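Local coordinates for UPF0403 protein yphP (Bacillus subtilis, PDB 3FHK) that removes bacillithiol from S-bacillithiolated proteins such as OhrR and MetE, acting as a dithiol bacilliredoxin of the thioredoxin superfamily with disulfide isomerase activity, at residues A[56-66]-A[124-135]; A[112-122]-A[138-147]. The protein carries 2 engineered substitutions. All coordinates share one frame; numbering follows the deposited sequence. Where two conformers were deposited one is given.

Contact 1. Residues A[56-66]-A[124-135]; sequences CGCAAGLARPA and RHEIEGHDMEEI
An active-site contact of a thioredoxin-superfamily fold packs the start of helix 57-73, whose N-cap is Cys56, the first residue of the CXC motif Cys56-Gly57-Cys58, against residues 124-135, which include a beta turn and the first turn of helix 132-146. Cys58 SG sits over one face of the Arg124 guanidinium, 4.0 Å from NH1. In the conformer given, the other nucleophile, Cys56, has SG at the guanidinium edge, taking a weak and therefore tentative hydrogen bond from Arg124 NH1 (3.5 Å). An anti chi1 (-180°) and an extended chain carry the group to the sulfurs; NH1 also donates to Ser107 O, and a salt bridge from Arg124 NE to Glu128 OE1 (3.0 Å) helps fix its rotation. Cutting this residue back to an alanine is likely to leave the Glu128 carboxylate without its charged mate and Cys58 SG without the flat group beside it. Farther along the helix the contact turns apolar. Leu62 CB lies 3.9 Å from both Ile127 CG2 and Ile135 CD1, while its CD1 rests against the carbonyl oxygens of Ile127 and His130. Met132 is a knob in a hole formed by Gly61, Leu62, Pro65 and Ala66: bends at chi2 and chi3 curl its thioether inward, placing CE 3.6 Å from Ala66 N.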
loop_
_atom_site.group_PDB
_atom_site.type_symbol
_atom_site.label_atom_id
_atom_site.label_comp_id
_atom_site.label_asym_id
_atom_site.label_seq_id
_atom_site.Cartn_x
_atom_site.Cartn_y
_atom_site.Cartn_z
ATOM N N CYS A 56 -13.163 -11.958 9.600
ATOM C CA CYS A 56 -14.199 -11.960 8.576
ATOM C C CYS A 56 -15.535 -11.406 9.080
ATOM O O CYS A 56 -15.787 -11.323 10.278
ATOM C CB CYS A 56 -14.384 -13.372 8.037
ATOM S SG CYS A 56 -14.818 -14.500 9.343
ATOM N N GLY A 57 -16.391 -11.035 8.139
ATOM C CA GLY A 57 -17.663 -10.418 8.441
ATOM C C GLY A 57 -18.522 -11.224 9.390
ATOM O O GLY A 57 -19.196 -10.666 10.249
ATOM N N CYS A 58 -18.512 -12.539 9.255
ATOM C CA CYS A 58 -19.456 -13.328 10.033
ATOM C C CYS A 58 -18.999 -13.557 11.484
ATOM O O CYS A 58 -19.808 -13.907 12.343
ATOM C CB CYS A 58 -19.799 -14.634 9.328
ATOM S SG CYS A 58 -18.721 -15.955 9.765
ATOM N N ALA A 59 -17.714 -13.338 11.749
ATOM C CA ALA A 59 -17.227 -13.215 13.119
ATOM C C ALA A 59 -17.781 -11.936 13.753
ATOM O O ALA A 59 -18.220 -11.944 14.912
ATOM C CB ALA A 59 -15.710 -13.196 13.146
ATOM N N ALA A 60 -17.750 -10.848 12.980
ATOM C CA ALA A 60 -18.248 -9.531 13.407
ATOM C C ALA A 60 -19.761 -9.492 13.552
ATOM O O ALA A 60 -20.287 -8.955 14.525
ATOM C CB ALA A 60 -17.803 -8.442 12.411
ATOM N N GLY A 61 -20.458 -10.052 12.573
ATOM C CA GLY A 61 -21.906 -9.963 12.524
ATOM C C GLY A 61 -22.651 -11.037 13.293
ATOM O O GLY A 61 -23.822 -10.860 13.642
ATOM N N LEU A 62 -21.992 -12.153 13.570
ATOM C CA LEU A 62 -22.702 -13.267 14.192
ATOM C C LEU A 62 -21.989 -13.840 15.414
ATOM O O LEU A 62 -22.553 -13.871 16.509
ATOM C CB LEU A 62 -22.966 -14.372 13.169
ATOM C CG LEU A 62 -23.691 -13.929 11.895
ATOM C CD1 LEU A 62 -23.671 -15.030 10.845
ATOM C CD2 LEU A 62 -25.119 -13.512 12.207
ATOM N N ALA A 63 -20.751 -14.281 15.221
ATOM C CA ALA A 63 -20.057 -15.044 16.253
ATOM C C ALA A 63 -19.788 -14.240 17.521
ATOM O O ALA A 63 -20.204 -14.646 18.605
ATOM C CB ALA A 63 -18.772 -15.636 15.706
ATOM N N ARG A 64 -19.078 -13.117 17.394
ATOM C CA ARG A 64 -18.754 -12.299 18.567
ATOM C C ARG A 64 -20.010 -11.811 19.302
ATOM O O ARG A 64 -20.126 -11.978 20.517
ATOM C CB ARG A 64 -17.823 -11.131 18.204
ATOM C CG ARG A 64 -16.415 -11.587 17.822
ATOM C CD ARG A 64 -15.390 -10.455 17.914
ATOM N NE ARG A 64 -15.682 -9.402 16.945
ATOM C CZ ARG A 64 -15.200 -9.365 15.707
ATOM N NH1 ARG A 64 -14.383 -10.317 15.289
ATOM N NH2 ARG A 64 -15.531 -8.373 14.887
ATOM N N PRO A 65 -20.967 -11.233 18.561
ATOM C CA PRO A 65 -22.168 -10.723 19.236
ATOM C C PRO A 65 -22.935 -11.854 19.929
ATOM O O PRO A 65 -23.422 -11.677 21.051
ATOM C CB PRO A 65 -23.003 -10.132 18.091
ATOM C CG PRO A 65 -22.039 -9.932 16.947
ATOM C CD PRO A 65 -20.938 -10.923 17.120
ATOM N N ALA A 66 -23.034 -13.005 19.268
ATOM C CA ALA A 66 -23.789 -14.135 19.822
ATOM C C ALA A 66 -23.140 -14.667 21.087
ATOM O O ALA A 66 -23.819 -14.962 22.063
ATOM C CB ALA A 66 -23.931 -15.243 18.800
ATOM N N ARG A 124 -17.655 -23.177 11.969
ATOM C CA ARG A 124 -18.034 -22.056 11.123
ATOM C C ARG A 124 -19.359 -22.251 10.371
ATOM O O ARG A 124 -20.147 -21.317 10.258
ATOM C CB ARG A 124 -16.916 -21.717 10.138
ATOM C CG ARG A 124 -17.292 -20.549 9.248
ATOM C CD ARG A 124 -16.295 -20.331 8.113
ATOM N NE ARG A 124 -16.809 -19.363 7.147
ATOM C CZ ARG A 124 -16.451 -18.083 7.102
ATOM N NH1 ARG A 124 -15.559 -17.610 7.960
ATOM N NH2 ARG A 124 -16.978 -17.277 6.190
ATOM N N HIS A 125 -19.616 -23.457 9.868
ATOM C CA HIS A 125 -20.814 -23.686 9.055
ATOM C C HIS A 125 -22.093 -23.666 9.881
ATOM O O HIS A 125 -23.191 -23.619 9.335
ATOM C CB HIS A 125 -20.703 -24.970 8.219
ATOM C CG HIS A 125 -20.831 -26.234 9.013
ATOM N ND1 HIS A 125 -19.751 -27.028 9.330
ATOM C CD2 HIS A 125 -21.920 -26.852 9.534
ATOM C CE1 HIS A 125 -20.164 -28.076 10.024
ATOM N NE2 HIS A 125 -21.475 -27.992 10.160
ATOM N N GLU A 126 -21.938 -23.673 11.200
ATOM C CA GLU A 126 -23.067 -23.620 12.117
ATOM C C GLU A 126 -23.315 -22.163 12.462
ATOM O O GLU A 126 -24.291 -21.813 13.137
ATOM C CB GLU A 126 -22.749 -24.407 13.386
ATOM C CG GLU A 126 -23.854 -25.329 13.848
ATOM C CD GLU A 126 -23.896 -26.620 13.065
ATOM O OE1 GLU A 126 -23.392 -27.642 13.576
ATOM O OE2 GLU A 126 -24.420 -26.615 11.933
ATOM N N ILE A 127 -22.418 -21.313 11.979
ATOM C CA ILE A 127 -22.473 -19.887 12.254
ATOM C C ILE A 127 -22.794 -19.090 10.993
ATOM O O ILE A 127 -23.789 -18.369 10.939
ATOM C CB ILE A 127 -21.141 -19.382 12.841
ATOM C CG1 ILE A 127 -20.843 -20.103 14.160
ATOM C CG2 ILE A 127 -21.175 -17.853 13.018
ATOM C CD1 ILE A 127 -19.542 -19.664 14.846
ATOM N N GLU A 128 -21.943 -19.222 9.983
ATOM C CA GLU A 128 -22.160 -18.550 8.716
ATOM C C GLU A 128 -23.488 -18.967 8.113
ATOM O O GLU A 128 -23.870 -20.135 8.188
ATOM C CB GLU A 128 -21.038 -18.885 7.741
ATOM C CG GLU A 128 -21.285 -18.389 6.327
ATOM C CD GLU A 128 -20.018 -18.409 5.506
ATOM O OE1 GLU A 128 -19.331 -19.455 5.492
ATOM O OE2 GLU A 128 -19.704 -17.373 4.882
ATOM N N GLY A 129 -24.186 -18.004 7.514
ATOM C CA GLY A 129 -25.452 -18.275 6.865
ATOM C C GLY A 129 -26.637 -18.396 7.806
ATOM O O GLY A 129 -27.771 -18.489 7.351
ATOM N N HIS A 130 -26.384 -18.397 9.114
ATOM C CA HIS A 130 -27.461 -18.420 10.108
ATOM C C HIS A 130 -27.645 -17.027 10.712
ATOM O O HIS A 130 -26.829 -16.135 10.482
ATOM C CB HIS A 130 -27.153 -19.422 11.229
ATOM C CG HIS A 130 -26.808 -20.786 10.736
ATOM N ND1 HIS A 130 -27.685 -21.847 10.801
ATOM C CD2 HIS A 130 -25.684 -21.262 10.145
ATOM C CE1 HIS A 130 -27.115 -22.918 10.280
ATOM N NE2 HIS A 130 -25.904 -22.588 9.873
ATOM N N ASP A 131 -28.692 -16.840 11.504
ATOM C CA ASP A 131 -28.852 -15.550 12.171
ATOM C C ASP A 131 -28.613 -15.640 13.672
ATOM O O ASP A 131 -28.603 -16.725 14.245
ATOM C CB ASP A 131 -30.200 -14.894 11.837
ATOM C CG ASP A 131 -31.383 -15.671 12.370
ATOM O OD1 ASP A 131 -31.246 -16.361 13.398
ATOM O OD2 ASP A 131 -32.466 -15.578 11.764
ATOM N N MET A 132 -28.378 -14.489 14.286
ATOM C CA MET A 132 -28.153 -14.382 15.724
ATOM C C MET A 132 -29.058 -15.282 16.541
ATOM O O MET A 132 -28.591 -16.097 17.337
ATOM C CB MET A 132 -28.376 -12.939 16.166
ATOM C CG MET A 132 -27.214 -12.045 15.853
ATOM S SD MET A 132 -25.835 -12.555 16.871
ATOM C CE MET A 132 -26.435 -12.018 18.466
ATOM N N GLU A 133 -30.361 -15.115 16.359
ATOM C CA GLU A 133 -31.322 -15.862 17.154
ATOM C C GLU A 133 -30.975 -17.357 17.170
ATOM O O GLU A 133 -30.939 -17.983 18.234
ATOM C CB GLU A 133 -32.746 -15.624 16.643
ATOM C CG GLU A 133 -33.828 -16.261 17.501
ATOM N N GLU A 134 -30.709 -17.915 15.989
ATOM C CA GLU A 134 -30.380 -19.330 15.857
ATOM C C GLU A 134 -29.110 -19.649 16.628
ATOM O O GLU A 134 -29.035 -20.640 17.346
ATOM C CB GLU A 134 -30.190 -19.723 14.384
ATOM C CG GLU A 134 -31.428 -19.582 13.487
ATOM C CD GLU A 134 -31.132 -19.876 12.013
ATOM O OE1 GLU A 134 -30.103 -20.523 11.714
ATOM O OE2 GLU A 134 -31.932 -19.466 11.148
ATOM N N ILE A 135 -28.102 -18.805 16.472
ATOM C CA ILE A 135 -26.801 -19.101 17.051
ATOM C C ILE A 135 -26.810 -18.972 18.568
ATOM O O ILE A 135 -26.214 -19.784 19.260
ATOM C CB ILE A 135 -25.696 -18.230 16.429
ATOM C CG1 ILE A 135 -25.839 -18.244 14.905
ATOM C CG2 ILE A 135 -24.313 -18.728 16.843
ATOM C CD1 ILE A 135 -24.647 -17.689 14.172
#

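Contact 2. Residues A[112-122]-A[138-147]; sequences LLKGKEVVHFI and NLTAAFDAHC. With SO4 (sulfate ion), chain G.
Ala142 CB over the His120 ring and Val119 CG2 over the His146 ring mark the packing of helix 138-146 on the antiparallel hairpin 112-122, at the edge of the mixed sheet of this thioredoxin-like fold. The helix axis runs nearly parallel to strand 112-114 (10°) and antiparallel to strand 120-122. A classic beta bulge, in which Val119 and His120 both face Leu112, turns these two consecutive side chains toward the helix; Leu112 O accepts from both backbone N atoms.

Each imidazole thus has an aliphatic group over one face in a CH-pi contact: Ala142 CB is 3.9 Å from the His120 centroid, and Val119 CG2 is 3.8 Å from that of His146. One nitrogen of each ring meets a common sulfate: His120 ND1 donates to sulfate O1 at 2.9 Å, and His146 NE2 to sulfate O4 at 2.8 Å. The anion, probably from the crystallisation liquor, thus joins strand to helix. With CG anti to the backbone N (chi1 -172°), His120 also extends NE2 to Asn138 OD1, 2.8 Å away; this donor lies in the carbonyl plane although the ring and amide planes stand 77° apart. Both ring nitrogens of His120 are therefore engaged, which limits its rotation.

Deeper in, Leu112 points CD1 at His146 CB and Ala142 O and brings CG to the edge of the Phe143 ring. Ile122 crosses Leu139 at about a right angle, Ile122 CD1 meeting Leu139 CD2 at 3.7 Å. At the far end of the hairpin a water donates to Phe121 O and accepts from Asn138 ND2, 3.1 Å away.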
loop_
_atom_site.group_PDB
_atom_site.type_symbol
_atom_site.label_atom_id
_atom_site.label_comp_id
_atom_site.label_asym_id
_atom_site.label_seq_id
_atom_site.Cartn_x
_atom_site.Cartn_y
_atom_site.Cartn_z
ATOM N N LEU A 112 -17.560 -25.297 23.746
ATOM C CA LEU A 112 -17.895 -25.419 25.153
ATOM C C LEU A 112 -17.078 -26.585 25.718
ATOM O O LEU A 112 -17.182 -27.722 25.233
ATOM C CB LEU A 112 -19.388 -25.713 25.319
ATOM C CG LEU A 112 -20.164 -25.039 26.460
ATOM C CD1 LEU A 112 -21.296 -25.933 26.955
ATOM C CD2 LEU A 112 -19.267 -24.638 27.619
ATOM N N LEU A 113 -16.259 -26.297 26.726
ATOM C CA LEU A 113 -15.435 -27.313 27.386
ATOM C C LEU A 113 -15.978 -27.691 28.751
ATOM O O LEU A 113 -16.600 -26.879 29.430
ATOM C CB LEU A 113 -14.027 -26.775 27.622
ATOM C CG LEU A 113 -12.993 -26.747 26.502
ATOM C CD1 LEU A 113 -13.636 -26.692 25.133
ATOM C CD2 LEU A 113 -12.070 -25.564 26.731
ATOM N N LYS A 114 -15.729 -28.932 29.148
ATOM C CA LYS A 114 -15.797 -29.338 30.544
ATOM C C LYS A 114 -14.373 -29.786 30.830
ATOM O O LYS A 114 -13.857 -30.666 30.139
ATOM C CB LYS A 114 -16.780 -30.493 30.729
ATOM C CG LYS A 114 -16.812 -31.092 32.129
ATOM C CD LYS A 114 -18.036 -30.651 32.925
ATOM C CE LYS A 114 -17.875 -29.246 33.487
ATOM N NZ LYS A 114 -19.044 -28.814 34.318
ATOM N N GLY A 115 -13.720 -29.163 31.809
ATOM C CA GLY A 115 -12.278 -29.285 31.928
ATOM C C GLY A 115 -11.654 -28.825 30.619
ATOM O O GLY A 115 -11.936 -27.723 30.142
ATOM N N LYS A 116 -10.824 -29.666 30.015
ATOM C CA LYS A 116 -10.283 -29.350 28.694
ATOM C C LYS A 116 -10.897 -30.215 27.580
ATOM O O LYS A 116 -10.388 -30.265 26.462
ATOM C CB LYS A 116 -8.755 -29.441 28.690
ATOM C CG LYS A 116 -8.207 -30.801 29.055
ATOM C CD LYS A 116 -6.681 -30.804 29.078
ATOM C CE LYS A 116 -6.135 -32.231 29.097
ATOM N NZ LYS A 116 -4.651 -32.268 28.926
ATOM N N GLU A 117 -12.004 -30.879 27.891
ATOM C CA GLU A 117 -12.703 -31.708 26.916
ATOM C C GLU A 117 -13.872 -30.955 26.278
ATOM O O GLU A 117 -14.670 -30.339 26.979
ATOM C CB GLU A 117 -13.234 -32.979 27.586
ATOM C CG GLU A 117 -14.165 -33.784 26.683
ATOM C CD GLU A 117 -15.022 -34.791 27.440
ATOM O OE1 GLU A 117 -14.884 -36.006 27.169
ATOM O OE2 GLU A 117 -15.829 -34.373 28.304
ATOM N N VAL A 118 -13.979 -31.015 24.955
ATOM C CA VAL A 118 -15.112 -30.411 24.255
ATOM C C VAL A 118 -16.399 -31.174 24.544
ATOM O O VAL A 118 -16.446 -32.392 24.392
ATOM C CB VAL A 118 -14.866 -30.368 22.738
ATOM C CG1 VAL A 118 -16.088 -29.797 22.000
ATOM C CG2 VAL A 118 -13.616 -29.536 22.434
ATOM N N VAL A 119 -17.435 -30.468 24.993
ATOM C CA VAL A 119 -18.742 -31.097 25.165
ATOM C C VAL A 119 -19.762 -30.515 24.185
ATOM O O VAL A 119 -20.862 -31.044 24.019
ATOM C CB VAL A 119 -19.268 -30.983 26.614
ATOM C CG1 VAL A 119 -18.368 -31.748 27.582
ATOM C CG2 VAL A 119 -19.434 -29.499 27.035
ATOM N N HIS A 120 -19.404 -29.415 23.541
ATOM C CA HIS A 120 -20.239 -28.884 22.473
ATOM C C HIS A 120 -19.416 -28.012 21.541
ATOM O O HIS A 120 -18.628 -27.193 21.987
ATOM C CB HIS A 120 -21.430 -28.099 23.020
ATOM C CG HIS A 120 -22.410 -27.702 21.963
ATOM N ND1 HIS A 120 -23.342 -28.580 21.445
ATOM C CD2 HIS A 120 -22.586 -26.534 21.301
ATOM C CE1 HIS A 120 -24.057 -27.962 20.522
ATOM N NE2 HIS A 120 -23.624 -26.723 20.416
ATOM N N PHE A 121 -19.598 -28.197 20.244
ATOM C CA PHE A 121 -18.762 -27.529 19.268
ATOM C C PHE A 121 -19.655 -26.797 18.273
ATOM O O PHE A 121 -20.705 -27.299 17.892
ATOM C CB PHE A 121 -17.845 -28.543 18.565
ATOM C CG PHE A 121 -16.718 -27.904 17.790
ATOM C CD1 PHE A 121 -16.751 -27.844 16.408
ATOM C CD2 PHE A 121 -15.635 -27.347 18.448
ATOM C CE1 PHE A 121 -15.726 -27.233 15.700
ATOM C CE2 PHE A 121 -14.608 -26.737 17.744
ATOM C CZ PHE A 121 -14.655 -26.676 16.373
ATOM N N ILE A 122 -19.256 -25.591 17.888
ATOM C CA ILE A 122 -19.979 -24.839 16.877
ATOM C C ILE A 122 -19.012 -24.432 15.779
ATOM O O ILE A 122 -18.323 -23.428 15.900
ATOM C CB ILE A 122 -20.625 -23.579 17.462
ATOM C CG1 ILE A 122 -21.504 -23.943 18.662
ATOM C CG2 ILE A 122 -21.446 -22.857 16.392
ATOM C CD1 ILE A 122 -22.026 -22.734 19.413
ATOM N N ASN A 138 -28.428 -21.815 20.006
ATOM C CA ASN A 138 -27.463 -22.899 19.954
ATOM C C ASN A 138 -26.603 -22.880 21.212
ATOM O O ASN A 138 -26.503 -23.875 21.920
ATOM C CB ASN A 138 -26.594 -22.754 18.700
ATOM C CG ASN A 138 -25.657 -23.933 18.485
ATOM O OD1 ASN A 138 -25.307 -24.649 19.424
ATOM N ND2 ASN A 138 -25.234 -24.131 17.239
ATOM N N LEU A 139 -25.987 -21.734 21.483
ATOM C CA LEU A 139 -25.133 -21.570 22.655
ATOM C C LEU A 139 -25.886 -21.823 23.957
ATOM O O LEU A 139 -25.422 -22.571 24.812
ATOM C CB LEU A 139 -24.544 -20.158 22.692
ATOM C CG LEU A 139 -23.288 -19.924 21.862
ATOM C CD1 LEU A 139 -22.974 -18.445 21.739
ATOM C CD2 LEU A 139 -22.120 -20.668 22.486
ATOM N N THR A 140 -27.044 -21.184 24.108
ATOM C CA THR A 140 -27.766 -21.234 25.372
ATOM C C THR A 140 -28.309 -22.623 25.690
ATOM O O THR A 140 -28.318 -23.042 26.848
ATOM C CB THR A 140 -28.910 -20.174 25.438
ATOM O OG1 THR A 140 -29.859 -20.412 24.394
ATOM C CG2 THR A 140 -28.349 -18.780 25.295
ATOM N N ALA A 141 -28.757 -23.336 24.661
ATOM C CA ALA A 141 -29.203 -24.712 24.832
ATOM C C ALA A 141 -28.038 -25.587 25.273
ATOM O O ALA A 141 -28.219 -26.546 26.025
ATOM C CB ALA A 141 -29.810 -25.242 23.546
ATOM N N ALA A 142 -26.840 -25.247 24.801
ATOM C CA ALA A 142 -25.624 -25.929 25.226
ATOM C C ALA A 142 -25.285 -25.553 26.666
ATOM O O ALA A 142 -24.953 -26.423 27.460
ATOM C CB ALA A 142 -24.462 -25.598 24.289
ATOM N N PHE A 143 -25.382 -24.264 27.012
ATOM C CA PHE A 143 -25.145 -23.836 28.397
ATOM C C PHE A 143 -26.073 -24.566 29.353
ATOM O O PHE A 143 -25.669 -24.999 30.426
ATOM C CB PHE A 143 -25.343 -22.331 28.573
ATOM C CG PHE A 143 -24.347 -21.486 27.823
ATOM C CD1 PHE A 143 -24.556 -20.116 27.681
ATOM C CD2 PHE A 143 -23.221 -22.055 27.250
ATOM C CE1 PHE A 143 -23.646 -19.322 26.994
ATOM C CE2 PHE A 143 -22.307 -21.269 26.554
ATOM C CZ PHE A 143 -22.519 -19.903 26.428
ATOM N N ASP A 144 -27.330 -24.700 28.957
ATOM C CA ASP A 144 -28.310 -25.361 29.801
ATOM C C ASP A 144 -28.026 -26.853 29.931
ATOM O O ASP A 144 -28.238 -27.445 30.982
ATOM C CB ASP A 144 -29.715 -25.098 29.268
ATOM C CG ASP A 144 -30.103 -23.618 29.366
ATOM O OD1 ASP A 144 -29.406 -22.870 30.091
ATOM O OD2 ASP A 144 -31.097 -23.206 28.725
ATOM N N ALA A 145 -27.516 -27.456 28.867
ATOM C CA ALA A 145 -27.216 -28.875 28.894
ATOM C C ALA A 145 -25.995 -29.175 29.757
ATOM O O ALA A 145 -25.911 -30.239 30.364
ATOM C CB ALA A 145 -27.007 -29.396 27.473
ATOM N N HIS A 146 -25.054 -28.236 29.826
ATOM C CA HIS A 146 -23.736 -28.546 30.385
ATOM C C HIS A 146 -23.275 -27.679 31.544
ATOM O O HIS A 146 -22.463 -28.117 32.361
ATOM C CB HIS A 146 -22.688 -28.518 29.273
ATOM C CG HIS A 146 -22.938 -29.536 28.210
ATOM N ND1 HIS A 146 -22.719 -30.884 28.413
ATOM C CD2 HIS A 146 -23.423 -29.417 26.954
ATOM C CE1 HIS A 146 -23.049 -31.546 27.320
ATOM N NE2 HIS A 146 -23.473 -30.684 26.416
ATOM N N CYS A 147 -23.775 -26.452 31.614
ATOM C CA CYS A 147 -23.303 -25.510 32.618
ATOM C C CYS A 147 -24.163 -25.573 33.870
ATOM O O CYS A 147 -25.057 -26.412 33.965
ATOM C CB CYS A 147 -23.281 -24.092 32.045
ATOM S SG CYS A 147 -22.186 -23.923 30.615
ATOM O OXT CYS A 147 -23.985 -24.786 34.802
HETATM S S SO4 G . -24.771 -31.367 22.764
HETATM O O1 SO4 G . -23.721 -31.476 21.751
HETATM O O2 SO4 G . -26.009 -30.975 22.094
HETATM O O3 SO4 G . -24.980 -32.651 23.432
HETATM O O4 SO4 G . -24.384 -30.371 23.759
HETATM O O HOH W 1 -23.447 -26.656 16.797
#

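In the fold
Contacts 1 and 2 use successive parts of helix 132-146: its start packs on the active-site helix 57-73, its later turns on the hairpin at the sheet edge. Both are partly buried, with centres about 17 Å apart, and both combine an apolar interior with a polar margin. In contact 1 that margin holds the nucleophilic cysteines, with an arginine beside their sulfurs; in contact 2 it is a pair of histidines holding a sulfate, and no CXC residue takes part. Their apolar parts adjoin, with Ile127 CG1 3.6 Å from Ile122 CG2 and Leu139 CD1 equally close to Ala66 O. Met110 of strand 109-114 also touches Ile127 and Ile135 in contact 1.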